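Local coordinates for protein transcriptional regulator, TetR family (Legionella pneumophila subsp. pneumophila str. Philadelphia 1, PDB 3ON4) that probably binds DNA through an N-terminal helix-turn-helix domain and regulates transcription, as other members of the TetR family do, at residues Asn10-Val18 against Ile40-Phe51. Numbering follows the deposited sequence.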
loop_
_atom_site.group_PDB
_atom_site.type_symbol
_atom_site.label_atom_id
_atom_site.label_comp_id
_atom_site.label_asym_id
_atom_site.label_seq_id
_atom_site.Cartn_x
_atom_site.Cartn_y
_atom_site.Cartn_z
ATOM N N ASN A 10 10.977 -29.696 2.350
ATOM C CA ASN A 10 12.330 -29.667 1.791
ATOM C C ASN A 10 12.947 -28.262 1.887
ATOM O O ASN A 10 12.273 -27.293 2.264
ATOM C CB ASN A 10 12.389 -30.268 0.371
ATOM C CG ASN A 10 11.639 -29.454 -0.696
ATOM O OD1 ASN A 10 11.527 -28.222 -0.639
ATOM N ND2 ASN A 10 11.142 -30.166 -1.705
ATOM N N THR A 11 14.234 -28.165 1.582
ATOM C CA THR A 11 14.961 -26.921 1.780
ATOM C C THR A 11 14.351 -25.769 0.966
ATOM O O THR A 11 14.146 -24.678 1.505
ATOM C CB THR A 11 16.457 -27.083 1.464
ATOM O OG1 THR A 11 16.977 -28.153 2.263
ATOM C CG2 THR A 11 17.206 -25.782 1.784
ATOM N N LYS A 12 14.022 -26.044 -0.282
ATOM C CA LYS A 12 13.416 -25.058 -1.181
ATOM C C LYS A 12 12.114 -24.506 -0.602
ATOM O O LYS A 12 11.904 -23.286 -0.582
ATOM C CB LYS A 12 13.150 -25.657 -2.546
ATOM C CG LYS A 12 12.877 -24.643 -3.637
ATOM C CD LYS A 12 12.846 -25.297 -5.013
ATOM C CE LYS A 12 12.645 -24.248 -6.090
ATOM N NZ LYS A 12 12.676 -24.820 -7.452
ATOM N N GLU A 13 11.257 -25.406 -0.139
ATOM C CA GLU A 13 9.971 -25.005 0.416
ATOM C C GLU A 13 10.147 -24.185 1.687
ATOM O O GLU A 13 9.446 -23.199 1.888
ATOM C CB GLU A 13 9.037 -26.200 0.671
ATOM C CG GLU A 13 7.824 -25.770 1.533
ATOM C CD GLU A 13 6.597 -26.638 1.375
ATOM O OE1 GLU A 13 6.738 -27.816 0.996
ATOM O OE2 GLU A 13 5.486 -26.123 1.653
ATOM N N ARG A 14 11.086 -24.564 2.544
ATOM C CA ARG A 14 11.275 -23.797 3.781
ATOM C C ARG A 14 11.821 -22.398 3.474
ATOM O O ARG A 14 11.482 -21.415 4.164
ATOM C CB ARG A 14 12.154 -24.553 4.779
ATOM C CG ARG A 14 11.539 -25.842 5.281
ATOM C CD ARG A 14 12.080 -26.262 6.651
ATOM N NE ARG A 14 13.527 -26.111 6.779
ATOM C CZ ARG A 14 14.200 -26.080 7.932
ATOM N NH1 ARG A 14 15.514 -25.951 7.907
ATOM N NH2 ARG A 14 13.574 -26.173 9.108
ATOM N N ILE A 15 12.647 -22.292 2.432
ATOM C CA ILE A 15 13.185 -20.989 2.013
ATOM C C ILE A 15 12.042 -20.123 1.512
ATOM O O ILE A 15 11.895 -18.965 1.908
ATOM C CB ILE A 15 14.274 -21.096 0.894
ATOM C CG1 ILE A 15 15.555 -21.706 1.445
ATOM C CG2 ILE A 15 14.542 -19.689 0.305
ATOM C CD1 ILE A 15 16.524 -22.297 0.381
ATOM N N LEU A 16 11.211 -20.697 0.652
ATOM C CA LEU A 16 10.076 -19.967 0.118
ATOM C C LEU A 16 9.143 -19.482 1.247
ATOM O O LEU A 16 8.724 -18.320 1.254
ATOM C CB LEU A 16 9.302 -20.818 -0.881
ATOM C CG LEU A 16 10.003 -21.021 -2.229
ATOM C CD1 LEU A 16 9.352 -22.197 -2.996
ATOM C CD2 LEU A 16 9.986 -19.721 -3.037
ATOM N N ALA A 17 8.866 -20.360 2.202
ATOM C CA ALA A 17 7.912 -20.010 3.274
ATOM C C ALA A 17 8.420 -18.865 4.170
ATOM O O ALA A 17 7.645 -17.944 4.524
ATOM C CB ALA A 17 7.535 -21.255 4.097
ATOM N N VAL A 18 9.705 -18.891 4.520
ATOM C CA VAL A 18 10.259 -17.808 5.358
ATOM C C VAL A 18 10.422 -16.533 4.536
ATOM O O VAL A 18 10.144 -15.447 5.032
ATOM C CB VAL A 18 11.610 -18.159 6.025
ATOM C CG1 VAL A 18 11.903 -17.155 7.184
ATOM C CG2 VAL A 18 11.597 -19.549 6.538
ATOM N N ILE A 40 16.271 -20.113 9.658
ATOM C CA ILE A 40 16.016 -21.554 9.564
ATOM C C ILE A 40 17.290 -22.404 9.645
ATOM O O ILE A 40 17.265 -23.619 9.399
ATOM C CB ILE A 40 15.154 -21.897 8.319
ATOM C CG1 ILE A 40 15.856 -21.510 7.009
ATOM C CG2 ILE A 40 13.782 -21.187 8.425
ATOM C CD1 ILE A 40 15.212 -22.112 5.738
ATOM N N ASN A 41 18.397 -21.760 10.013
ATOM C CA ASN A 41 19.658 -22.430 10.287
ATOM C C ASN A 41 20.156 -23.319 9.141
ATOM O O ASN A 41 20.447 -24.489 9.344
ATOM C CB ASN A 41 19.572 -23.207 11.617
ATOM C CG ASN A 41 19.383 -22.288 12.817
ATOM O OD1 ASN A 41 19.753 -21.096 12.772
ATOM N ND2 ASN A 41 18.825 -22.831 13.914
ATOM N N ILE A 42 20.244 -22.735 7.948
ATOM C CA ILE A 42 20.914 -23.348 6.778
ATOM C C ILE A 42 22.027 -22.408 6.307
ATOM O O ILE A 42 22.089 -21.256 6.719
ATOM C CB ILE A 42 19.914 -23.647 5.598
ATOM C CG1 ILE A 42 19.309 -22.341 5.062
ATOM C CG2 ILE A 42 18.835 -24.652 6.062
ATOM C CD1 ILE A 42 18.322 -22.482 3.908
ATOM N N LYS A 43 22.925 -22.908 5.462
ATOM C CA LYS A 43 24.019 -22.084 4.930
ATOM C C LYS A 43 23.466 -21.107 3.906
ATOM O O LYS A 43 22.569 -21.467 3.143
ATOM C CB LYS A 43 25.084 -22.970 4.301
ATOM C CG LYS A 43 25.726 -23.953 5.286
ATOM C CD LYS A 43 26.655 -24.963 4.601
ATOM C CE LYS A 43 27.045 -26.080 5.560
ATOM N NZ LYS A 43 27.992 -27.057 4.965
ATOM N N THR A 44 23.973 -19.866 3.904
ATOM C CA THR A 44 23.537 -18.852 2.928
ATOM C C THR A 44 23.790 -19.401 1.529
ATOM O O THR A 44 23.046 -19.122 0.597
ATOM C CB THR A 44 24.262 -17.489 3.138
ATOM O OG1 THR A 44 24.008 -17.016 4.472
ATOM C CG2 THR A 44 23.789 -16.427 2.132
ATOM N N ALA A 45 24.829 -20.220 1.399
ATOM C CA ALA A 45 25.175 -20.842 0.122
ATOM C C ALA A 45 24.104 -21.824 -0.385
ATOM O O ALA A 45 23.980 -22.017 -1.600
ATOM C CB ALA A 45 26.549 -21.538 0.222
ATOM N N SER A 46 23.346 -22.443 0.531
ATOM C CA SER A 46 22.235 -23.339 0.163
ATOM C C SER A 46 21.042 -22.543 -0.404
ATOM O O SER A 46 20.224 -23.083 -1.146
ATOM C CB SER A 46 21.773 -24.189 1.370
ATOM O OG SER A 46 22.818 -25.082 1.785
ATOM N N ILE A 47 20.937 -21.267 -0.053
ATOM C CA ILE A 47 19.883 -20.411 -0.616
ATOM C C ILE A 47 20.243 -20.053 -2.061
ATOM O O ILE A 47 19.418 -20.249 -2.968
ATOM C CB ILE A 47 19.625 -19.168 0.236
ATOM C CG1 ILE A 47 19.322 -19.589 1.695
ATOM C CG2 ILE A 47 18.462 -18.326 -0.361
ATOM C CD1 ILE A 47 19.239 -18.448 2.678
ATOM N N HIS A 48 21.489 -19.594 -2.272
ATOM C CA HIS A 48 22.000 -19.248 -3.604
ATOM C C HIS A 48 21.918 -20.440 -4.548
ATOM O O HIS A 48 21.761 -20.287 -5.761
ATOM C CB HIS A 48 23.445 -18.754 -3.529
ATOM C CG HIS A 48 23.591 -17.404 -2.896
ATOM N ND1 HIS A 48 23.249 -16.233 -3.540
ATOM C CD2 HIS A 48 24.071 -17.039 -1.684
ATOM C CE1 HIS A 48 23.509 -15.207 -2.748
ATOM N NE2 HIS A 48 24.002 -15.669 -1.613
ATOM N N TYR A 49 22.021 -21.630 -3.975
ATOM C CA TYR A 49 21.927 -22.877 -4.716
ATOM C C TYR A 49 20.600 -22.992 -5.476
ATOM O O TYR A 49 20.576 -23.210 -6.682
ATOM C CB TYR A 49 22.071 -24.039 -3.737
ATOM C CG TYR A 49 22.184 -25.366 -4.399
ATOM C CD1 TYR A 49 21.048 -26.073 -4.758
ATOM C CD2 TYR A 49 23.424 -25.916 -4.675
ATOM C CE1 TYR A 49 21.135 -27.284 -5.373
ATOM C CE2 TYR A 49 23.533 -27.144 -5.302
ATOM C CZ TYR A 49 22.384 -27.817 -5.647
ATOM O OH TYR A 49 22.480 -29.026 -6.246
ATOM N N HIS A 50 19.502 -22.840 -4.752
ATOM C CA HIS A 50 18.162 -22.897 -5.334
ATOM C C HIS A 50 17.770 -21.591 -6.027
ATOM O O HIS A 50 17.020 -21.616 -6.979
ATOM C CB HIS A 50 17.124 -23.218 -4.248
ATOM C CG HIS A 50 17.276 -24.586 -3.650
ATOM N ND1 HIS A 50 16.837 -25.731 -4.284
ATOM C CD2 HIS A 50 17.821 -24.990 -2.477
ATOM C CE1 HIS A 50 17.103 -26.778 -3.524
ATOM N NE2 HIS A 50 17.706 -26.357 -2.426
ATOM N N PHE A 51 18.295 -20.460 -5.543
ATOM C CA PHE A 51 17.926 -19.144 -6.049
ATOM C C PHE A 51 19.192 -18.329 -6.244
ATOM O O PHE A 51 19.628 -17.636 -5.325
ATOM C CB PHE A 51 16.960 -18.469 -5.057
ATOM C CG PHE A 51 15.773 -19.315 -4.724
ATOM C CD1 PHE A 51 14.763 -19.495 -5.644
ATOM C CD2 PHE A 51 15.693 -19.993 -3.511
ATOM C CE1 PHE A 51 13.666 -20.286 -5.358
ATOM C CE2 PHE A 51 14.596 -20.790 -3.226
ATOM C CZ PHE A 51 13.580 -20.928 -4.159
HETATM O O HOH W 1 15.738 -25.903 -6.939
HETATM O O HOH W 2 16.984 -26.292 10.203
#
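Ile15 drives its side chain into the hollow formed by Ile40, Ile42, Ile47 and Phe51. Its CG1, anti to its own carbonyl carbon (chi1 -70°), meets Ile42 CD1 at 3.8 Å, while Ile15 CD1 reaches on to the backbone of helix 44-50, 4.0 Å from Ile47 CA. The Ile15 and Phe51 side chains slide past each other in opposite directions, Ile15 CG2 coming 3.7 Å from Phe51 CE2. Leu16 and Lys12 each run at about a right angle to Phe51; Leu16 CD2 touches Phe51 CZ, and Lys12 CG lies 3.8 Å from Phe51 CZ. Lys12 CB lies over one face of His50, a CH-pi contact 4.3 Å from the ring centroid; Tyr49 CD1 sits over the opposite face, so the imidazole is sandwiched. Beyond CG the extended Lys12 chain carries CE past Phe51 and NZ to a water at the His50 ring edge, which bonds weakly to Lys12 NZ and at 2.9 Å to His50 ND1. At the other end Arg14 has two conformers; in the one described, Ile40 CB lies over one face of the guanidinium, Ile42 CG2 is near its plane at the edge, and a second water accepts from Arg14 NH1 (2.7 Å) and donates to Ile40 O. The segments of helix 11-26 and helix 44-50 cross at -97°, placing the predicted recognition helix of the helix-turn-helix against the first helix of the domain; helix 54-77 closes the core, with Leu57 on Ile15 and Ala60 on Phe51. Ser46 O is buried without a polar partner. Apolar packing round Ile15 and Phe51, more than directional bonds, thus probably holds the recognition helix in place, while the water-bridged margin lets Arg14 shift.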